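Local coordinates for protein probable tautomerase/dehalogenase AU4130 (PDB 3C6V) that is of uncertain function but, as a trimeric member of the tautomerase superfamily, probably acts as a tautomerase or dehalogenase, at residues B[23-28]-B[44-49]; B[110-115]-B[120-125]; B[139-144]-B[150-155]. One frame throughout, in Å; residues are numbered along the deposited sequence.

Contact 1 (B[23-28]-B[44-49]); sequences PRWLIQ and QQITQA
The indole of Trp25 lies with one face against the side chain of Ile46, which brings both of its branches to the ring system. The methyl CG2 of Ile46 sits above the pyrrole half: it is 3.7 Å from the centroid of the five-membered ring of Trp25, 17° off the ring normal, a CH-pi contact displaced toward the rim. Its closest atom is CE2 of Trp25, 3.5 Å away. The other branch runs by the benzene half, CD1 of Ile46 at the rim, 3.6 Å from CE3 of Trp25, and CG1 of Ile46 3.9 Å from CZ3 of Trp25. At the edge, the indole NE1 is hydrogen-bonded to the hydroxyl of Tyr50, one residue past the helical segment 44-49, so the polar corner of the ring is satisfied and its rotation is tied to the same helix. Two residues further along the strand, Ile27 meets Ile46 tip to tip, CD1 of Ile27 lying 4.2 Å from CD1 of Ile46. The contact seats helix 36-51 on strand 24-29 within the beta-alpha-beta unit completed by strand 61-66, the building block of the tautomerase superfamily. The isoleucine straddles the indole because its CG2 is anti to the backbone N while CG1 stands beside that N (chi1 -66°), placing CG2 above the pyrrole half and sending CG1 and CD1 toward the CE3-CZ3 side. Leu85 and Ile87 of strand 82-90 and Ile107 and Phe110 of helix 97-115 also pack on Trp25, enclosing it in the apolar layer between sheet and helices. Strand residues alternate: Trp25 and Ile27 point to the helix, whereas the NH2 of Arg24 forms a salt bridge with Glu123 of the second subunit and a hydrogen bond with the carbonyl oxygen of that subunit's Leu85.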
loop_
_atom_site.group_PDB
_atom_site.type_symbol
_atom_site.label_atom_id
_atom_site.label_comp_id
_atom_site.label_asym_id
_atom_site.label_seq_id
_atom_site.Cartn_x
_atom_site.Cartn_y
_atom_site.Cartn_z
ATOM N N PRO B 23 -6.348 -6.223 10.656
ATOM C CA PRO B 23 -6.398 -5.483 9.390
ATOM C C PRO B 23 -5.653 -4.145 9.493
ATOM O O PRO B 23 -5.470 -3.611 10.605
ATOM C CB PRO B 23 -7.884 -5.199 9.247
ATOM C CG PRO B 23 -8.294 -4.906 10.697
ATOM C CD PRO B 23 -7.423 -5.780 11.570
ATOM N N ARG B 24 -5.248 -3.588 8.347
ATOM C CA ARG B 24 -4.607 -2.273 8.355
ATOM C C ARG B 24 -5.355 -1.398 7.352
ATOM O O ARG B 24 -5.437 -1.742 6.175
ATOM C CB ARG B 24 -3.131 -2.421 7.946
ATOM C CG ARG B 24 -2.387 -1.084 7.728
ATOM C CD ARG B 24 -1.574 -0.659 8.928
ATOM N NE ARG B 24 -0.511 -1.576 9.362
ATOM C CZ ARG B 24 0.715 -1.655 8.838
ATOM N NH1 ARG B 24 1.066 -0.921 7.789
ATOM N NH2 ARG B 24 1.568 -2.500 9.350
ATOM N N TRP B 25 -5.937 -0.295 7.809
ATOM C CA TRP B 25 -6.673 0.603 6.915
ATOM C C TRP B 25 -5.848 1.875 6.657
ATOM O O TRP B 25 -5.350 2.495 7.597
ATOM C CB TRP B 25 -8.035 0.992 7.500
ATOM C CG TRP B 25 -9.089 -0.140 7.526
ATOM C CD1 TRP B 25 -8.937 -1.444 7.962
ATOM C CD2 TRP B 25 -10.454 -0.011 7.119
ATOM N NE1 TRP B 25 -10.143 -2.113 7.856
ATOM C CE2 TRP B 25 -11.079 -1.264 7.330
ATOM C CE3 TRP B 25 -11.201 1.044 6.590
ATOM C CZ2 TRP B 25 -12.419 -1.497 7.011
ATOM C CZ3 TRP B 25 -12.535 0.833 6.288
ATOM C CH2 TRP B 25 -13.142 -0.441 6.514
ATOM N N LEU B 26 -5.682 2.228 5.388
ATOM C CA LEU B 26 -5.040 3.468 4.988
ATOM C C LEU B 26 -6.096 4.333 4.334
ATOM O O LEU B 26 -6.770 3.896 3.374
ATOM C CB LEU B 26 -3.882 3.190 4.009
ATOM C CG LEU B 26 -3.166 4.433 3.438
ATOM C CD1 LEU B 26 -2.470 5.232 4.603
ATOM C CD2 LEU B 26 -2.159 4.028 2.394
ATOM N N ILE B 27 -6.284 5.534 4.870
ATOM C CA ILE B 27 -7.392 6.382 4.415
ATOM C C ILE B 27 -6.810 7.727 3.983
ATOM O O ILE B 27 -6.425 8.559 4.823
ATOM C CB ILE B 27 -8.454 6.576 5.546
ATOM C CG1 ILE B 27 -8.984 5.200 6.007
ATOM C CG2 ILE B 27 -9.638 7.436 5.036
ATOM C CD1 ILE B 27 -10.128 5.255 7.088
ATOM N N GLN B 28 -6.701 7.897 2.678
ATOM C CA GLN B 28 -6.229 9.145 2.072
ATOM C C GLN B 28 -7.448 10.030 1.796
ATOM O O GLN B 28 -8.504 9.514 1.441
ATOM C CB GLN B 28 -5.524 8.834 0.755
ATOM C CG GLN B 28 -4.145 8.171 0.932
ATOM C CD GLN B 28 -3.685 7.452 -0.322
ATOM O OE1 GLN B 28 -4.043 6.303 -0.547
ATOM N NE2 GLN B 28 -2.927 8.132 -1.153
ATOM N N GLN B 44 -13.155 4.113 15.397
ATOM C CA GLN B 44 -13.878 3.320 16.414
ATOM C C GLN B 44 -14.907 2.382 15.790
ATOM O O GLN B 44 -15.043 1.220 16.193
ATOM C CB GLN B 44 -14.573 4.230 17.420
ATOM C CG GLN B 44 -13.632 4.907 18.375
ATOM C CD GLN B 44 -14.410 5.769 19.344
ATOM O OE1 GLN B 44 -15.387 5.310 19.943
ATOM N NE2 GLN B 44 -13.998 7.013 19.500
ATOM N N GLN B 45 -15.625 2.869 14.786
ATOM C CA GLN B 45 -16.556 2.023 14.046
ATOM C C GLN B 45 -15.872 0.838 13.343
ATOM O O GLN B 45 -16.360 -0.309 13.388
ATOM C CB GLN B 45 -17.311 2.889 13.061
ATOM C CG GLN B 45 -18.258 3.846 13.797
ATOM C CD GLN B 45 -19.204 4.565 12.880
ATOM O OE1 GLN B 45 -20.427 4.356 12.918
ATOM N NE2 GLN B 45 -18.668 5.428 12.068
ATOM N N ILE B 46 -14.756 1.132 12.673
ATOM C CA ILE B 46 -13.976 0.094 11.985
ATOM C C ILE B 46 -13.509 -0.937 13.031
ATOM O O ILE B 46 -13.590 -2.146 12.809
ATOM C CB ILE B 46 -12.764 0.715 11.221
ATOM C CG1 ILE B 46 -13.246 1.620 10.071
ATOM C CG2 ILE B 46 -11.791 -0.423 10.704
ATOM C CD1 ILE B 46 -12.140 2.637 9.635
ATOM N N THR B 47 -12.987 -0.441 14.153
ATOM C CA THR B 47 -12.493 -1.320 15.235
ATOM C C THR B 47 -13.606 -2.237 15.727
ATOM O O THR B 47 -13.396 -3.446 15.843
ATOM C CB THR B 47 -11.847 -0.500 16.402
ATOM O OG1 THR B 47 -10.784 0.297 15.857
ATOM C CG2 THR B 47 -11.286 -1.425 17.584
ATOM N N GLN B 48 -14.783 -1.667 16.008
ATOM C CA GLN B 48 -15.912 -2.468 16.516
ATOM C C GLN B 48 -16.352 -3.581 15.537
ATOM O O GLN B 48 -16.749 -4.688 15.957
ATOM C CB GLN B 48 -17.096 -1.571 16.934
ATOM C CG GLN B 48 -18.267 -2.367 17.561
ATOM C CD GLN B 48 -17.795 -3.276 18.735
ATOM O OE1 GLN B 48 -17.229 -2.779 19.730
ATOM N NE2 GLN B 48 -17.995 -4.614 18.602
ATOM N N ALA B 49 -16.286 -3.292 14.237
ATOM C CA ALA B 49 -16.640 -4.292 13.229
ATOM C C ALA B 49 -15.793 -5.563 13.387
ATOM O O ALA B 49 -16.332 -6.670 13.440
ATOM C CB ALA B 49 -16.476 -3.697 11.819
#

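Contact 2 (B[110-115]-B[120-125]); sequences FLTPMF and IDWEYF
Phe115 inserts its side chain between Ile120 and the indole of Trp122. From the start, CB of Phe115 lies over the benzene half of Trp122, 4.0 Å from the centroid of the six-membered ring in a CH-pi contact. Beyond CG the two ring edges diverge: CD2 of Phe115 meets CD1 of Ile120 at 3.8 Å, while CD1 of Phe115 stands above the indole, a tight 3.3 Å from CG of Trp122. CE1 of Phe115 follows at 3.8 Å from CD1 of Trp122. The rings form a T-shaped pair, phenyl edge on indole face, with planes at 60°. Along the indole's rim, OG1 of Thr112 comes near the ring plane; the oxygen of one water, 2.9 Å from NE1 of Trp122, accepts its proton and also bonds OG1 of Thr112. One turn before Phe115, CD1 of Leu111 touches CD1 of Tyr124 at 3.7 Å. A backbone hydrogen bond from Ile120 N to Phe115 O, 3.2 Å, spans the short connection between helix and strand. Glu123 and Tyr124 pair with an antiparallel strand of the third subunit. The helical segment 110-115 runs nearly antiparallel (162°) to strand segment 121-125, where helix 97-115 returns into strand 121-129 in the second beta-alpha-beta unit of the tautomerase fold.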
loop_
_atom_site.group_PDB
_atom_site.type_symbol
_atom_site.label_atom_id
_atom_site.label_comp_id
_atom_site.label_asym_id
_atom_site.label_seq_id
_atom_site.Cartn_x
_atom_site.Cartn_y
_atom_site.Cartn_z
ATOM N N PHE B 110 -21.232 1.732 8.047
ATOM C CA PHE B 110 -20.647 2.942 8.648
ATOM C C PHE B 110 -20.034 3.933 7.654
ATOM O O PHE B 110 -20.048 5.154 7.885
ATOM C CB PHE B 110 -19.676 2.647 9.824
ATOM C CG PHE B 110 -18.506 1.776 9.480
ATOM C CD1 PHE B 110 -17.386 2.290 8.824
ATOM C CD2 PHE B 110 -18.475 0.445 9.922
ATOM C CE1 PHE B 110 -16.266 1.469 8.520
ATOM C CE2 PHE B 110 -17.377 -0.377 9.663
ATOM C CZ PHE B 110 -16.264 0.114 8.942
ATOM N N LEU B 111 -19.501 3.441 6.547
ATOM C CA LEU B 111 -18.871 4.363 5.594
ATOM C C LEU B 111 -19.921 5.212 4.881
ATOM O O LEU B 111 -19.764 6.426 4.758
ATOM C CB LEU B 111 -18.070 3.577 4.549
ATOM C CG LEU B 111 -16.875 2.817 5.118
ATOM C CD1 LEU B 111 -16.295 1.921 4.005
ATOM C CD2 LEU B 111 -15.858 3.865 5.609
ATOM N N THR B 112 -20.978 4.564 4.412
ATOM C CA THR B 112 -22.017 5.263 3.622
ATOM C C THR B 112 -22.676 6.384 4.434
ATOM O O THR B 112 -22.710 7.525 3.958
ATOM C CB THR B 112 -23.041 4.296 2.952
ATOM O OG1 THR B 112 -22.349 3.428 2.032
ATOM C CG2 THR B 112 -24.102 5.082 2.168
ATOM N N PRO B 113 -23.169 6.094 5.676
ATOM C CA PRO B 113 -23.790 7.195 6.440
ATOM C C PRO B 113 -22.855 8.322 6.804
ATOM O O PRO B 113 -23.336 9.442 7.052
ATOM C CB PRO B 113 -24.295 6.520 7.747
ATOM C CG PRO B 113 -24.278 5.055 7.455
ATOM C CD PRO B 113 -23.268 4.803 6.393
HETATM N N MSE B 114 -21.546 8.075 6.870
HETATM C CA MSE B 114 -20.667 9.197 7.145
HETATM C C MSE B 114 -20.425 10.074 5.915
HETATM O O MSE B 114 -20.449 11.313 6.017
HETATM C CB MSE B 114 -19.322 8.770 7.745
HETATM C CG MSE B 114 -18.504 10.003 8.258
HETATM SE SE MSE B 114 -16.843 9.390 8.980
HETATM C CE MSE B 114 -17.505 9.067 10.805
ATOM N N PHE B 115 -20.213 9.431 4.772
ATOM C CA PHE B 115 -19.738 10.114 3.564
ATOM C C PHE B 115 -20.864 10.698 2.717
ATOM O O PHE B 115 -20.751 11.804 2.196
ATOM C CB PHE B 115 -18.926 9.151 2.711
ATOM C CG PHE B 115 -17.667 8.647 3.377
ATOM C CD1 PHE B 115 -17.133 7.418 3.007
ATOM C CD2 PHE B 115 -17.038 9.369 4.403
ATOM C CE1 PHE B 115 -15.947 6.932 3.605
ATOM C CE2 PHE B 115 -15.868 8.882 5.013
ATOM C CZ PHE B 115 -15.318 7.659 4.600
ATOM N N ILE B 120 -19.304 13.402 -0.172
ATOM C CA ILE B 120 -17.976 12.787 -0.446
ATOM C C ILE B 120 -18.068 11.704 -1.521
ATOM O O ILE B 120 -19.074 10.936 -1.568
ATOM C CB ILE B 120 -17.386 12.208 0.852
ATOM C CG1 ILE B 120 -16.954 13.370 1.763
ATOM C CG2 ILE B 120 -16.209 11.209 0.569
ATOM C CD1 ILE B 120 -16.593 12.915 3.253
ATOM N N ASP B 121 -17.077 11.669 -2.425
ATOM C CA ASP B 121 -16.897 10.506 -3.297
ATOM C C ASP B 121 -15.847 9.631 -2.647
ATOM O O ASP B 121 -14.761 10.105 -2.308
ATOM C CB ASP B 121 -16.450 10.893 -4.732
ATOM C CG ASP B 121 -17.548 11.608 -5.503
ATOM O OD1 ASP B 121 -18.751 11.323 -5.283
ATOM O OD2 ASP B 121 -17.214 12.460 -6.334
ATOM N N TRP B 122 -16.164 8.350 -2.474
ATOM C CA TRP B 122 -15.230 7.464 -1.772
ATOM C C TRP B 122 -15.060 6.153 -2.512
ATOM O O TRP B 122 -15.976 5.721 -3.217
ATOM C CB TRP B 122 -15.665 7.233 -0.320
ATOM C CG TRP B 122 -16.878 6.312 -0.079
ATOM C CD1 TRP B 122 -16.857 5.018 0.405
ATOM C CD2 TRP B 122 -18.261 6.648 -0.250
ATOM N NE1 TRP B 122 -18.145 4.537 0.531
ATOM C CE2 TRP B 122 -19.023 5.515 0.142
ATOM C CE3 TRP B 122 -18.932 7.802 -0.677
ATOM C CZ2 TRP B 122 -20.431 5.497 0.086
ATOM C CZ3 TRP B 122 -20.321 7.790 -0.737
ATOM C CH2 TRP B 122 -21.064 6.637 -0.356
ATOM N N GLU B 123 -13.880 5.541 -2.363
ATOM C CA GLU B 123 -13.602 4.249 -2.975
ATOM C C GLU B 123 -12.772 3.426 -2.008
ATOM O O GLU B 123 -11.831 3.952 -1.374
ATOM C CB GLU B 123 -12.804 4.424 -4.266
ATOM C CG GLU B 123 -12.416 3.100 -4.937
ATOM C CD GLU B 123 -11.456 3.283 -6.113
ATOM O OE1 GLU B 123 -10.285 3.672 -5.896
ATOM O OE2 GLU B 123 -11.873 3.024 -7.256
ATOM N N TYR B 124 -13.130 2.153 -1.879
ATOM C CA TYR B 124 -12.297 1.214 -1.138
ATOM C C TYR B 124 -12.009 -0.032 -1.964
ATOM O O TYR B 124 -12.747 -0.370 -2.906
ATOM C CB TYR B 124 -12.872 0.860 0.235
ATOM C CG TYR B 124 -14.246 0.154 0.227
ATOM C CD1 TYR B 124 -15.424 0.842 0.616
ATOM C CD2 TYR B 124 -14.350 -1.193 -0.144
ATOM C CE1 TYR B 124 -16.674 0.166 0.660
ATOM C CE2 TYR B 124 -15.582 -1.860 -0.149
ATOM C CZ TYR B 124 -16.735 -1.174 0.269
ATOM O OH TYR B 124 -17.938 -1.862 0.297
ATOM N N PHE B 125 -10.892 -0.672 -1.620
ATOM C CA PHE B 125 -10.635 -2.027 -2.063
ATOM C C PHE B 125 -9.806 -2.715 -0.965
ATOM O O PHE B 125 -9.238 -2.040 -0.066
ATOM C CB PHE B 125 -9.934 -2.037 -3.422
ATOM C CG PHE B 125 -8.495 -1.571 -3.370
ATOM C CD1 PHE B 125 -7.453 -2.507 -3.365
ATOM C CD2 PHE B 125 -8.178 -0.210 -3.314
ATOM C CE1 PHE B 125 -6.115 -2.111 -3.339
ATOM C CE2 PHE B 125 -6.814 0.204 -3.257
ATOM C CZ PHE B 125 -5.793 -0.756 -3.279
HETATM O O HOH W 1 -19.730 2.337 1.493
#

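Contact 3 (B[139-144]-B[150-155]); sequences LAPPAA and KVWVRE
After the central sheet, the C-terminal part of the chain runs as a proline-containing loop into helix 147-155, and this contact folds the loop back onto that helix through one tryptophan. Pro142 lies over a face of the Trp152 indole. Its CD is 3.5 Å from the centroid of the six-membered ring of Trp152 and only 12° off the normal, a well-centred CH-pi contact; the nearest ring atom to CD of Pro142 is CD2 of Trp152, also at 3.5 Å. CG of Pro142 continues across the pyrrole half, 3.8 Å from CG of Trp152, so the CD-CG edge of the pyrrolidine spans the bond shared by the two indole rings. Farther out, Pro141 reaches the distal corner of the benzene half, its CB 3.8 Å from CZ3 of Trp152 and its CA 3.7 Å from CH2 of Trp152. Leu139 approaches the rim near the ring plane, CB of Leu139 lying 4.0 Å from CH2 of Trp152, with its CD1 methyl 4.1 Å from CZ2 of Trp152. Trp152 sends its ring across to the loop with CG anti to its carbonyl carbon (chi1 -74°), and 106 Å² of this residue is buried against the loop. The contact is carried by van der Waals and CH-pi packing, while the polar NE1 of Trp152 finds its acceptor in the carbonyl oxygen of Val159. That bond ties the indole to the C-terminal tail, whose last residue, Phe161, also meets the tryptophan ring with its plane inclined by about 25°. Tyr59 touches Pro141, Pro142 and Trp152, linking the cluster to the loop after helix 36-51. Proline C-H groups directed at a tryptophan face are a familiar CH-pi motif; here they join an irregular loop to the C-terminal helix 147-155.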
loop_
_atom_site.group_PDB
_atom_site.type_symbol
_atom_site.label_atom_id
_atom_site.label_comp_id
_atom_site.label_asym_id
_atom_site.label_seq_id
_atom_site.Cartn_x
_atom_site.Cartn_y
_atom_site.Cartn_z
ATOM N N LEU B 139 6.140 -11.023 17.324
ATOM C CA LEU B 139 5.496 -12.318 17.557
ATOM C C LEU B 139 4.489 -12.611 16.455
ATOM O O LEU B 139 3.670 -11.761 16.146
ATOM C CB LEU B 139 4.732 -12.281 18.883
ATOM C CG LEU B 139 5.566 -12.044 20.142
ATOM C CD1 LEU B 139 4.628 -11.855 21.317
ATOM C CD2 LEU B 139 6.442 -13.246 20.376
ATOM N N ALA B 140 4.490 -13.828 15.903
ATOM C CA ALA B 140 3.373 -14.207 15.009
ATOM C C ALA B 140 2.077 -14.333 15.813
ATOM O O ALA B 140 2.051 -15.017 16.853
ATOM C CB ALA B 140 3.677 -15.500 14.281
ATOM N N PRO B 141 0.987 -13.638 15.384
ATOM C CA PRO B 141 -0.241 -13.765 16.164
ATOM C C PRO B 141 -0.856 -15.177 16.142
ATOM O O PRO B 141 -0.618 -15.947 15.198
ATOM C CB PRO B 141 -1.195 -12.757 15.500
ATOM C CG PRO B 141 -0.240 -11.726 14.838
ATOM C CD PRO B 141 0.847 -12.641 14.300
ATOM N N PRO B 142 -1.674 -15.492 17.155
ATOM C CA PRO B 142 -2.263 -16.809 17.268
ATOM C C PRO B 142 -3.229 -17.102 16.118
ATOM O O PRO B 142 -3.713 -16.168 15.449
ATOM C CB PRO B 142 -3.070 -16.722 18.561
ATOM C CG PRO B 142 -2.616 -15.514 19.266
ATOM C CD PRO B 142 -2.121 -14.594 18.233
ATOM N N ALA B 143 -3.502 -18.395 15.907
ATOM C CA ALA B 143 -4.479 -18.838 14.919
ATOM C C ALA B 143 -5.854 -18.246 15.203
ATOM O O ALA B 143 -6.263 -18.157 16.344
ATOM C CB ALA B 143 -4.559 -20.379 14.906
ATOM N N ALA B 144 -6.547 -17.830 14.149
ATOM C CA ALA B 144 -7.943 -17.402 14.228
ATOM C C ALA B 144 -8.765 -18.423 15.002
ATOM O O ALA B 144 -8.738 -19.633 14.697
ATOM C CB ALA B 144 -8.521 -17.202 12.810
ATOM N N LYS B 150 -7.675 -16.051 22.272
ATOM C CA LYS B 150 -8.483 -15.560 23.407
ATOM C C LYS B 150 -7.630 -14.872 24.467
ATOM O O LYS B 150 -8.071 -13.909 25.082
ATOM C CB LYS B 150 -9.311 -16.692 24.024
ATOM C CG LYS B 150 -10.289 -17.297 23.031
ATOM C CD LYS B 150 -11.476 -17.944 23.771
ATOM C CE LYS B 150 -12.315 -18.820 22.844
ATOM N NZ LYS B 150 -12.678 -18.109 21.562
ATOM N N VAL B 151 -6.392 -15.342 24.644
ATOM C CA VAL B 151 -5.460 -14.699 25.575
ATOM C C VAL B 151 -5.107 -13.282 25.089
ATOM O O VAL B 151 -5.086 -12.308 25.879
ATOM C CB VAL B 151 -4.152 -15.524 25.766
ATOM C CG1 VAL B 151 -3.160 -14.753 26.671
ATOM C CG2 VAL B 151 -4.465 -16.920 26.321
ATOM N N TRP B 152 -4.779 -13.184 23.799
ATOM C CA TRP B 152 -4.482 -11.884 23.209
ATOM C C TRP B 152 -5.701 -10.939 23.252
ATOM O O TRP B 152 -5.542 -9.743 23.405
ATOM C CB TRP B 152 -3.960 -12.054 21.781
ATOM C CG TRP B 152 -2.545 -12.572 21.708
ATOM C CD1 TRP B 152 -1.929 -13.485 22.548
ATOM C CD2 TRP B 152 -1.575 -12.198 20.738
ATOM N NE1 TRP B 152 -0.625 -13.693 22.139
ATOM C CE2 TRP B 152 -0.384 -12.917 21.028
ATOM C CE3 TRP B 152 -1.600 -11.335 19.636
ATOM C CZ2 TRP B 152 0.784 -12.776 20.262
ATOM C CZ3 TRP B 152 -0.418 -11.192 18.859
ATOM C CH2 TRP B 152 0.736 -11.917 19.169
ATOM N N VAL B 153 -6.915 -11.484 23.129
ATOM C CA VAL B 153 -8.131 -10.671 23.267
ATOM C C VAL B 153 -8.210 -10.064 24.686
ATOM O O VAL B 153 -8.386 -8.847 24.831
ATOM C CB VAL B 153 -9.403 -11.489 22.942
ATOM C CG1 VAL B 153 -10.662 -10.714 23.316
ATOM C CG2 VAL B 153 -9.452 -11.846 21.464
ATOM N N ARG B 154 -8.042 -10.926 25.705
ATOM C CA ARG B 154 -8.205 -10.572 27.126
ATOM C C ARG B 154 -7.198 -9.553 27.589
ATOM O O ARG B 154 -7.519 -8.662 28.385
ATOM C CB ARG B 154 -7.964 -11.791 28.036
ATOM C CG ARG B 154 -8.965 -12.865 27.958
ATOM C CD ARG B 154 -8.843 -13.707 29.199
ATOM N NE ARG B 154 -7.706 -14.639 29.226
ATOM C CZ ARG B 154 -7.718 -15.864 28.701
ATOM N NH1 ARG B 154 -8.777 -16.313 28.039
ATOM N NH2 ARG B 154 -6.653 -16.643 28.840
ATOM N N GLU B 155 -5.957 -9.765 27.156
ATOM C CA GLU B 155 -4.836 -8.895 27.505
ATOM C C GLU B 155 -4.723 -7.681 26.606
ATOM O O GLU B 155 -4.047 -6.718 26.968
ATOM C CB GLU B 155 -3.519 -9.679 27.451
ATOM C CG GLU B 155 -3.450 -10.849 28.408
ATOM C CD GLU B 155 -3.621 -10.430 29.893
ATOM O OE1 GLU B 155 -3.462 -9.227 30.240
ATOM O OE2 GLU B 155 -3.919 -11.324 30.703
#

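Contacts 1 and 2 belong to the core: each packs a helix on the same four-stranded sheet, one in the first beta-alpha-beta unit and the other in the second. They touch through Phe110, whose CE1 lies 3.4 Å from CG1 of Ile46, so the two helices meet over the sheet. Contact 1 is almost wholly aliphatic-on-indole, whereas contact 2, about 12 Å away between centres, mixes an aromatic pair with a bridging water and a backbone turn. Contact 3 is partly buried, about 31 Å from contact 2 between centres on the other side of the chain's centre, and joins loop to helix away from the sheet. A tryptophan face recurs in all three, met by isoleucine, phenylalanine and proline in turn.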